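Local atomic coordinates of uncharacterized conserved protein (Methanococcus maripaludis S2, PDB entry 3C2Q), a protein that catalyses the conversion of L-ornithine to L-proline with release of ammonia, using NAD(+) as cofactor. Residues Glu122-Glu125 with Ile126-Glu129; Gly142-Ala145 with Ile146-Gly150; Tyr206-Asn209 with Ala210-Ala214; Thr308-Lys311 with Leu312-Gly316. All coordinates share one frame; numbering follows the deposited sequence.

All four contacts are local, each within one helix or its ends in the Rossmann-fold region. Contacts 2 and 4 are buried and hold helix ends; contacts 1 and 3 are partly buried and repeat the regular turns of helices 112-133 and 203-214. Helix 112-133 leads into strand 138-142, and contact 2 opens at the end of that strand. Contacts 2, 3 and 4 all lie near residues predicted to bind NAD(+). Their chemistry follows their place: contact 1 adds a bridging water to its backbone bonds and touches no other subunit, contact 2 lays a histidine ring over a carbonyl oxygen, and contacts 3 and 4 send polar side chains to neighbouring subunits.

Contact 1. Residues Glu122-Glu125 with Ile126-Glu129; sequences EMHE and IREE
The imidazole of His-124 overlaps the end of Arg-127 and the carboxylate of Glu-128, one turn further along the helix. Its CE1 lies 3.7 Å from Arg-127 NH2, at the edge of the guanidinium, and the two planes are 57° apart. Glu-128 runs beside the ring in the same direction, bent at its second torsion (chi2 -63°), which brings OE2 to 3.8 Å from His-124 NE2. A water lies over the His-124 ring, 3.2 Å above its plane and over its centre, and links the backbone O of His-124 with the side chains of Arg-127 and Glu-128. It accepts from Arg-127 NH2 at 2.8 Å, in the guanidinium plane, and donates to His-124 O at 2.9 Å and to Glu-128 OE2 at 2.8 Å. Helix 112-133 is one of the helices packed on the parallel Rossmann sheet: Met-123 and Ile-126 press on Ile-138 and Met-276 of neighbouring strands, while Arg-127 bonds to Leu-161 O, pairs with Glu-342 and makes a cation-pi contact with Tyr-163. Regular backbone bonds hold the turns, among them Ile-126 N to Glu-122 O at 2.8 Å. CD1 of Ile-126 comes to 4.0 Å from Glu-122 CG, the two side chains meeting obliquely, and the carboxylate of Glu-122 goes on to a salt bridge with Lys-298.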
loop_
_atom_site.group_PDB
_atom_site.type_symbol
_atom_site.label_atom_id
_atom_site.label_comp_id
_atom_site.label_asym_id
_atom_site.label_seq_id
_atom_site.Cartn_x
_atom_site.Cartn_y
_atom_site.Cartn_z
ATOM N N GLU B 122 3.413 -23.997 15.999
ATOM C CA GLU B 122 3.261 -24.904 14.881
ATOM C C GLU B 122 4.592 -25.345 14.255
ATOM O O GLU B 122 4.766 -26.536 13.950
ATOM C CB GLU B 122 2.302 -24.336 13.835
ATOM C CG GLU B 122 1.559 -25.438 13.115
ATOM C CD GLU B 122 0.475 -24.934 12.175
ATOM O OE1 GLU B 122 0.072 -23.735 12.286
ATOM O OE2 GLU B 122 0.027 -25.756 11.325
HETATM N N MSE B 123 5.538 -24.422 14.071
HETATM C CA MSE B 123 6.844 -24.788 13.527
HETATM C C MSE B 123 7.574 -25.785 14.469
HETATM O O MSE B 123 8.250 -26.705 14.021
HETATM C CB MSE B 123 7.727 -23.555 13.342
HETATM C CG MSE B 123 7.231 -22.584 12.254
HETATM SE SE MSE B 123 8.401 -21.019 12.246
HETATM C CE MSE B 123 10.107 -21.773 11.689
ATOM N N HIS B 124 7.435 -25.567 15.768
ATOM C CA HIS B 124 8.061 -26.450 16.758
ATOM C C HIS B 124 7.460 -27.858 16.668
ATOM O O HIS B 124 8.187 -28.842 16.604
ATOM C CB HIS B 124 7.916 -25.867 18.158
ATOM C CG HIS B 124 8.645 -26.648 19.205
ATOM N ND1 HIS B 124 9.957 -26.395 19.544
ATOM C CD2 HIS B 124 8.246 -27.684 19.978
ATOM C CE1 HIS B 124 10.331 -27.233 20.491
ATOM N NE2 HIS B 124 9.310 -28.023 20.775
ATOM N N GLU B 125 6.137 -27.936 16.617
ATOM C CA GLU B 125 5.441 -29.207 16.456
ATOM C C GLU B 125 5.846 -29.909 15.165
ATOM O O GLU B 125 6.115 -31.119 15.158
ATOM C CB GLU B 125 3.930 -28.979 16.443
ATOM C CG GLU B 125 3.359 -28.552 17.768
ATOM C CD GLU B 125 1.880 -28.160 17.665
ATOM O OE1 GLU B 125 1.390 -27.830 16.550
ATOM O OE2 GLU B 125 1.198 -28.155 18.713
ATOM N N ILE B 126 5.883 -29.155 14.064
ATOM C CA ILE B 126 6.255 -29.712 12.774
ATOM C C ILE B 126 7.714 -30.204 12.748
ATOM O O ILE B 126 7.996 -31.284 12.199
ATOM C CB ILE B 126 5.924 -28.716 11.593
ATOM C CG1 ILE B 126 4.408 -28.649 11.362
ATOM C CG2 ILE B 126 6.687 -29.093 10.316
ATOM C CD1 ILE B 126 3.916 -27.393 10.581
ATOM N N ARG B 127 8.634 -29.454 13.340
ATOM C CA ARG B 127 10.027 -29.898 13.395
ATOM C C ARG B 127 10.167 -31.213 14.184
ATOM O O ARG B 127 10.925 -32.083 13.767
ATOM C CB ARG B 127 10.957 -28.868 14.009
ATOM C CG ARG B 127 12.415 -29.250 13.802
ATOM C CD ARG B 127 13.390 -28.466 14.641
ATOM N NE ARG B 127 12.960 -28.329 16.034
ATOM C CZ ARG B 127 13.695 -27.760 16.989
ATOM N NH1 ARG B 127 14.901 -27.313 16.706
ATOM N NH2 ARG B 127 13.235 -27.651 18.239
ATOM N N GLU B 128 9.466 -31.306 15.317
ATOM C CA GLU B 128 9.407 -32.521 16.149
ATOM C C GLU B 128 8.974 -33.732 15.343
ATOM O O GLU B 128 9.668 -34.740 15.346
ATOM C CB GLU B 128 8.455 -32.336 17.331
ATOM C CG GLU B 128 8.978 -31.420 18.448
ATOM C CD GLU B 128 10.239 -31.955 19.138
ATOM O OE1 GLU B 128 10.408 -33.200 19.208
ATOM O OE2 GLU B 128 11.058 -31.133 19.613
ATOM N N GLU B 129 7.849 -33.624 14.642
ATOM C CA GLU B 129 7.389 -34.680 13.742
ATOM C C GLU B 129 8.343 -35.027 12.587
ATOM O O GLU B 129 8.521 -36.207 12.257
ATOM C CB GLU B 129 5.986 -34.389 13.211
ATOM C CG GLU B 129 4.904 -34.499 14.281
ATOM C CD GLU B 129 4.929 -35.858 15.041
ATOM O OE1 GLU B 129 4.661 -36.906 14.387
ATOM O OE2 GLU B 129 5.215 -35.857 16.282
HETATM O O HOH W 1 10.847 -29.032 17.765
#

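Contact 2. Residues Gly142-Ala145 with Ile146-Gly150; sequences GGPA and IIHTG
His-148 lays one ring face over Pro-144 O, which stands 3.4 Å above the ring plane and over its centre. At the rim of the same overlap, NE2 of His-148 lies 3.7 Å from Pro-144 CB. With CG beside the backbone N (chi1 -52°), the ring is folded back along its own helical turn; ND1 bonds to Ser-186 OG, and His-176 meets the ring edge-to-face. With an alanine in place of His-148, Pro-144 O would probably be uncovered and Ser-186 OG left without this partner. Among the hydrogen bonds, Pro-144 O accepts from His-148 N, in the carbonyl plane, and from Ile-147 N, well above it. Ala-145 O is also gripped twice, by Thr-149 OG1 at 2.7 Å and Thr-149 N at 2.9 Å, reaching it from opposite faces of its plane. This is the glycine-rich turn after strand 138-142 of the Rossmann fold, followed by a short helix that a Schellman motif closes at Gly-150, whose N reaches Ile-147 O at 3.0 Å. Pro-144 packs on Ala-172 and Thr-149 on Val-327; Ala-172 and Val-327 probably bind NAD(+). Apolar contact comes from Ile-146, whose CD1 touches Gly-142 CA at 3.7 Å; the Ile-146 side chain also packs on Leu-331. Glu-109 of the second subunit packs on Ala-145 and His-148.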
loop_
_atom_site.group_PDB
_atom_site.type_symbol
_atom_site.label_atom_id
_atom_site.label_comp_id
_atom_site.label_asym_id
_atom_site.label_seq_id
_atom_site.Cartn_x
_atom_site.Cartn_y
_atom_site.Cartn_z
ATOM N N GLY B 142 11.489 -17.147 -0.138
ATOM C CA GLY B 142 11.964 -15.855 0.354
ATOM C C GLY B 142 12.489 -14.896 -0.689
ATOM O O GLY B 142 12.999 -15.329 -1.738
ATOM N N GLY B 143 12.342 -13.599 -0.428
ATOM C CA GLY B 143 12.916 -12.577 -1.312
ATOM C C GLY B 143 14.026 -11.816 -0.608
ATOM O O GLY B 143 14.195 -11.942 0.611
ATOM N N PRO B 144 14.775 -11.005 -1.356
ATOM C CA PRO B 144 15.943 -10.345 -0.788
ATOM C C PRO B 144 15.643 -9.340 0.325
ATOM O O PRO B 144 16.563 -8.980 1.058
ATOM C CB PRO B 144 16.561 -9.627 -1.998
ATOM C CG PRO B 144 15.415 -9.414 -2.952
ATOM C CD PRO B 144 14.585 -10.659 -2.786
ATOM N N ALA B 145 14.382 -8.899 0.476
ATOM C CA ALA B 145 14.058 -8.009 1.594
ATOM C C ALA B 145 14.326 -8.611 2.954
ATOM O O ALA B 145 14.516 -7.879 3.940
ATOM C CB ALA B 145 12.583 -7.494 1.517
ATOM N N ILE B 146 14.328 -9.941 3.032
ATOM C CA ILE B 146 14.713 -10.633 4.255
ATOM C C ILE B 146 16.069 -10.098 4.675
ATOM O O ILE B 146 16.287 -9.818 5.854
ATOM C CB ILE B 146 14.825 -12.171 4.047
ATOM C CG1 ILE B 146 13.427 -12.789 3.836
ATOM C CG2 ILE B 146 15.503 -12.851 5.280
ATOM C CD1 ILE B 146 13.535 -14.210 3.217
ATOM N N ILE B 147 16.978 -9.962 3.702
ATOM C CA ILE B 147 18.350 -9.529 3.994
ATOM C C ILE B 147 18.408 -8.024 4.230
ATOM O O ILE B 147 18.993 -7.547 5.229
ATOM C CB ILE B 147 19.381 -9.922 2.861
ATOM C CG1 ILE B 147 19.197 -11.376 2.418
ATOM C CG2 ILE B 147 20.830 -9.687 3.359
ATOM C CD1 ILE B 147 19.214 -12.435 3.597
ATOM N N HIS B 148 17.769 -7.265 3.334
ATOM C CA HIS B 148 17.788 -5.808 3.460
ATOM C C HIS B 148 17.254 -5.317 4.778
ATOM O O HIS B 148 17.731 -4.304 5.277
ATOM C CB HIS B 148 16.973 -5.116 2.341
ATOM C CG HIS B 148 17.345 -5.552 0.964
ATOM N ND1 HIS B 148 18.625 -5.953 0.615
ATOM C CD2 HIS B 148 16.587 -5.679 -0.153
ATOM C CE1 HIS B 148 18.639 -6.299 -0.658
ATOM N NE2 HIS B 148 17.418 -6.126 -1.155
ATOM N N THR B 149 16.269 -6.019 5.335
ATOM C CA THR B 149 15.618 -5.583 6.595
ATOM C C THR B 149 16.265 -6.152 7.866
ATOM O O THR B 149 15.766 -5.918 8.973
ATOM C CB THR B 149 14.117 -5.969 6.611
ATOM O OG1 THR B 149 13.997 -7.386 6.532
ATOM C CG2 THR B 149 13.378 -5.340 5.471
ATOM N N GLY B 150 17.371 -6.879 7.712
ATOM C CA GLY B 150 18.120 -7.395 8.880
ATOM C C GLY B 150 17.569 -8.696 9.416
ATOM O O GLY B 150 17.917 -9.097 10.529
#

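Contact 3. Residues Tyr206-Asn209 with Ala210-Ala214; sequences YAIN and AINDA
The flat carboxamide of Asn-212 has one face turned to Ile-208: Ile-208 O stands over it, 3.5 Å from Asn-212 CG, and Ile-208 CG2 covers the same face near the amide nitrogen, 3.8 Å from Asn-212 ND2. ND2 donates to Ser-20 O of the third subunit. Helix 203-214, in the Rossmann-fold region, is the frame for this, with one side on its own chain and another on a neighbouring subunit. Ile-208 and Asn-212 lie alongside each other and point the same way, because CG of Asn-212 sits beside its backbone N (chi1 -76°) and the amide folds back along the turn. In Asn-209 CG is anti to the backbone N (chi1 -156°), and OD1 accepts from Leu-22 N of the third subunit. Asp-213, one turn on, forms a salt bridge with Lys-18 of that subunit. Toward its own chain the helix offers Ala-207, Ile-208 and Ala-210 to helix 171-183; the side chain of Ile-208 is about 5 Å from those of Asn-171 and Asp-250, predicted to bind NAD(+). Among the backbone bonds, Asn-212 N reaches Ile-208 O at 2.9 Å, almost straight (178°). Ala-210 CB rests 3.5 Å from Tyr-206 O, and Ile-211 CG1 lies 3.4 Å from Ala-207 O.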
loop_
_atom_site.group_PDB
_atom_site.type_symbol
_atom_site.label_atom_id
_atom_site.label_comp_id
_atom_site.label_asym_id
_atom_site.label_seq_id
_atom_site.Cartn_x
_atom_site.Cartn_y
_atom_site.Cartn_z
ATOM N N TYR B 206 30.979 -7.792 -5.918
ATOM C CA TYR B 206 32.120 -8.527 -5.342
ATOM C C TYR B 206 31.656 -9.877 -4.843
ATOM O O TYR B 206 32.360 -10.875 -5.005
ATOM C CB TYR B 206 32.802 -7.798 -4.194
ATOM C CG TYR B 206 33.518 -6.534 -4.517
ATOM C CD1 TYR B 206 33.962 -6.250 -5.816
ATOM C CD2 TYR B 206 33.831 -5.644 -3.495
ATOM C CE1 TYR B 206 34.617 -5.094 -6.095
ATOM C CE2 TYR B 206 34.516 -4.476 -3.751
ATOM C CZ TYR B 206 34.912 -4.206 -5.049
ATOM O OH TYR B 206 35.573 -3.027 -5.294
ATOM N N ALA B 207 30.460 -9.939 -4.237
ATOM C CA ALA B 207 29.957 -11.217 -3.725
ATOM C C ALA B 207 29.630 -12.218 -4.848
ATOM O O ALA B 207 29.932 -13.420 -4.748
ATOM C CB ALA B 207 28.718 -11.010 -2.782
ATOM N N ILE B 208 29.022 -11.722 -5.921
ATOM C CA ILE B 208 28.727 -12.587 -7.080
ATOM C C ILE B 208 30.075 -13.079 -7.680
ATOM O O ILE B 208 30.225 -14.260 -7.977
ATOM C CB ILE B 208 27.913 -11.817 -8.138
ATOM C CG1 ILE B 208 26.482 -11.529 -7.609
ATOM C CG2 ILE B 208 27.842 -12.598 -9.518
ATOM C CD1 ILE B 208 25.758 -10.370 -8.367
ATOM N N ASN B 209 31.018 -12.159 -7.845
ATOM C CA ASN B 209 32.354 -12.489 -8.423
ATOM C C ASN B 209 33.038 -13.591 -7.614
ATOM O O ASN B 209 33.593 -14.538 -8.164
ATOM C CB ASN B 209 33.220 -11.232 -8.491
ATOM C CG ASN B 209 34.308 -11.341 -9.544
ATOM O OD1 ASN B 209 34.081 -11.929 -10.599
ATOM N ND2 ASN B 209 35.483 -10.764 -9.274
ATOM N N ALA B 210 32.928 -13.502 -6.296
ATOM C CA ALA B 210 33.524 -14.478 -5.391
ATOM C C ALA B 210 32.926 -15.866 -5.550
ATOM O O ALA B 210 33.656 -16.883 -5.553
ATOM C CB ALA B 210 33.442 -13.978 -3.923
ATOM N N ILE B 211 31.605 -15.933 -5.752
ATOM C CA ILE B 211 30.955 -17.219 -5.931
ATOM C C ILE B 211 31.245 -17.779 -7.333
ATOM O O ILE B 211 31.484 -18.988 -7.450
ATOM C CB ILE B 211 29.404 -17.198 -5.641
ATOM C CG1 ILE B 211 29.116 -16.679 -4.214
ATOM C CG2 ILE B 211 28.769 -18.599 -5.818
ATOM C CD1 ILE B 211 29.759 -17.505 -3.096
ATOM N N ASN B 212 31.193 -16.937 -8.368
ATOM C CA ASN B 212 31.589 -17.345 -9.707
ATOM C C ASN B 212 33.008 -17.944 -9.692
ATOM O O ASN B 212 33.221 -19.016 -10.228
ATOM C CB ASN B 212 31.528 -16.186 -10.688
ATOM C CG ASN B 212 30.088 -15.852 -11.104
ATOM O OD1 ASN B 212 29.153 -16.569 -10.744
ATOM N ND2 ASN B 212 29.921 -14.774 -11.845
ATOM N N ASP B 213 33.926 -17.263 -9.011
ATOM C CA ASP B 213 35.325 -17.723 -8.865
ATOM C C ASP B 213 35.420 -19.064 -8.154
ATOM O O ASP B 213 36.091 -20.005 -8.622
ATOM C CB ASP B 213 36.164 -16.659 -8.144
ATOM C CG ASP B 213 37.683 -16.934 -8.249
ATOM O OD1 ASP B 213 38.100 -17.551 -9.237
ATOM O OD2 ASP B 213 38.431 -16.524 -7.356
ATOM N N ALA B 214 34.709 -19.189 -7.041
ATOM C CA ALA B 214 34.689 -20.445 -6.315
ATOM C C ALA B 214 34.101 -21.574 -7.145
ATOM O O ALA B 214 34.503 -22.735 -6.975
ATOM C CB ALA B 214 33.943 -20.302 -4.986
#

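Contact 4. Residues Thr308-Lys311 with Leu312-Gly316; sequences TVTK and LMDRG
Leu-312 N bonds to Thr-308 O at 3.1 Å, and the same i to i+4 pattern carries Met-313 N to Val-309 O; the bond from Asp-314 N to Thr-310 O is 2.8 Å long. At Arg-315 the chain leaves helical angles, and its N makes a weak bond to Lys-311 O and a second bond to Leu-312 O; Gly-316, with phi 115°, turns the chain away. This is the last turn of the helix in the beta-alpha-beta crossover from strand 298-303 to strand 321-324, where Leu-312 and Val-309 pack on Cys-301. Thr-308 OG1 makes a weak hydrogen bond to Asp-303, which is predicted to bind NAD(+). The side chain of Arg-315 adds a bond at the end of the helix: extended from CG to NE, it runs alongside Lys-311 and brings NH1 to Lys-311 O at 3.2 Å, with a fairly straight N-H (163°). The oxygen lies in the guanidinium plane, at its edge, and NH1 comes from the flank of the carbonyl (C=O...N 104°). NH2 forms a salt bridge with Glu-109 of the fourth subunit. A leucine in place of Arg-315 is likely to leave that glutamate without its mate and take from Lys-311 O the straighter of these two bonds. Asp-314 lies beside Thr-310, its OD2 3.8 Å from Thr-310 CG2, and bonds to Ser-104 of the fourth subunit. Val-309 CG1 makes an apolar contact with SE of Met-313, present as selenomethionine, at 4.3 Å. Polar groups here thus close the last turn and join it to a neighbouring subunit.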
loop_
_atom_site.group_PDB
_atom_site.type_symbol
_atom_site.label_atom_id
_atom_site.label_comp_id
_atom_site.label_asym_id
_atom_site.label_seq_id
_atom_site.Cartn_x
_atom_site.Cartn_y
_atom_site.Cartn_z
ATOM N N THR B 308 0.244 -7.718 -1.768
ATOM C CA THR B 308 0.926 -8.976 -2.073
ATOM C C THR B 308 0.163 -10.216 -1.615
ATOM O O THR B 308 0.025 -11.193 -2.383
ATOM C CB THR B 308 2.417 -8.965 -1.561
ATOM O OG1 THR B 308 3.120 -7.994 -2.334
ATOM C CG2 THR B 308 3.125 -10.336 -1.761
ATOM N N VAL B 309 -0.337 -10.195 -0.378
ATOM C CA VAL B 309 -1.071 -11.317 0.148
ATOM C C VAL B 309 -2.390 -11.431 -0.620
ATOM O O VAL B 309 -2.831 -12.527 -0.954
ATOM C CB VAL B 309 -1.398 -11.140 1.641
ATOM C CG1 VAL B 309 -2.029 -12.419 2.179
ATOM C CG2 VAL B 309 -0.116 -10.790 2.440
ATOM N N THR B 310 -3.018 -10.296 -0.902
ATOM C CA THR B 310 -4.293 -10.337 -1.642
ATOM C C THR B 310 -4.094 -10.916 -3.068
ATOM O O THR B 310 -4.964 -11.659 -3.575
ATOM C CB THR B 310 -4.928 -8.931 -1.704
ATOM O OG1 THR B 310 -5.316 -8.540 -0.369
ATOM C CG2 THR B 310 -6.183 -8.975 -2.546
ATOM N N LYS B 311 -2.996 -10.536 -3.734
ATOM C CA LYS B 311 -2.685 -11.073 -5.082
ATOM C C LYS B 311 -2.560 -12.591 -5.029
ATOM O O LYS B 311 -3.056 -13.324 -5.940
ATOM C CB LYS B 311 -1.391 -10.473 -5.604
ATOM C CG LYS B 311 -1.611 -9.075 -6.194
ATOM C CD LYS B 311 -0.281 -8.385 -6.465
ATOM C CE LYS B 311 -0.518 -7.011 -7.086
ATOM N NZ LYS B 311 0.679 -6.175 -6.817
ATOM N N LEU B 312 -1.897 -13.062 -3.988
ATOM C CA LEU B 312 -1.730 -14.491 -3.803
ATOM C C LEU B 312 -3.064 -15.208 -3.673
ATOM O O LEU B 312 -3.304 -16.219 -4.340
ATOM C CB LEU B 312 -0.838 -14.792 -2.592
ATOM C CG LEU B 312 -0.772 -16.243 -2.098
ATOM C CD1 LEU B 312 0.136 -17.006 -3.072
ATOM C CD2 LEU B 312 -0.151 -16.245 -0.708
HETATM N N MSE B 313 -3.919 -14.707 -2.796
HETATM C CA MSE B 313 -5.227 -15.325 -2.575
HETATM C C MSE B 313 -6.153 -15.182 -3.780
HETATM O O MSE B 313 -6.882 -16.130 -4.107
HETATM C CB MSE B 313 -5.878 -14.781 -1.315
HETATM C CG MSE B 313 -5.000 -15.038 -0.084
HETATM SE SE MSE B 313 -5.877 -14.288 1.478
HETATM C CE MSE B 313 -7.177 -15.752 1.848
ATOM N N ASP B 314 -6.071 -14.041 -4.468
ATOM C CA ASP B 314 -6.803 -13.838 -5.724
ATOM C C ASP B 314 -6.426 -14.822 -6.854
ATOM O O ASP B 314 -7.223 -15.047 -7.776
ATOM C CB ASP B 314 -6.671 -12.395 -6.225
ATOM C CG ASP B 314 -7.760 -11.492 -5.676
ATOM O OD1 ASP B 314 -8.777 -11.998 -5.140
ATOM O OD2 ASP B 314 -7.627 -10.265 -5.817
ATOM N N ARG B 315 -5.219 -15.373 -6.802
ATOM C CA ARG B 315 -4.756 -16.319 -7.815
ATOM C C ARG B 315 -4.891 -17.797 -7.356
ATOM O O ARG B 315 -4.238 -18.713 -7.914
ATOM C CB ARG B 315 -3.348 -15.962 -8.243
ATOM C CG ARG B 315 -3.339 -14.709 -9.114
ATOM C CD ARG B 315 -2.016 -14.043 -9.099
ATOM N NE ARG B 315 -1.996 -12.906 -10.036
ATOM C CZ ARG B 315 -2.461 -11.686 -9.764
ATOM N NH1 ARG B 315 -2.992 -11.448 -8.573
ATOM N NH2 ARG B 315 -2.361 -10.706 -10.678
ATOM N N GLY B 316 -5.716 -18.039 -6.345
ATOM C CA GLY B 316 -6.106 -19.418 -6.027
ATOM C C GLY B 316 -5.658 -19.974 -4.698
ATOM O O GLY B 316 -6.247 -20.932 -4.211
#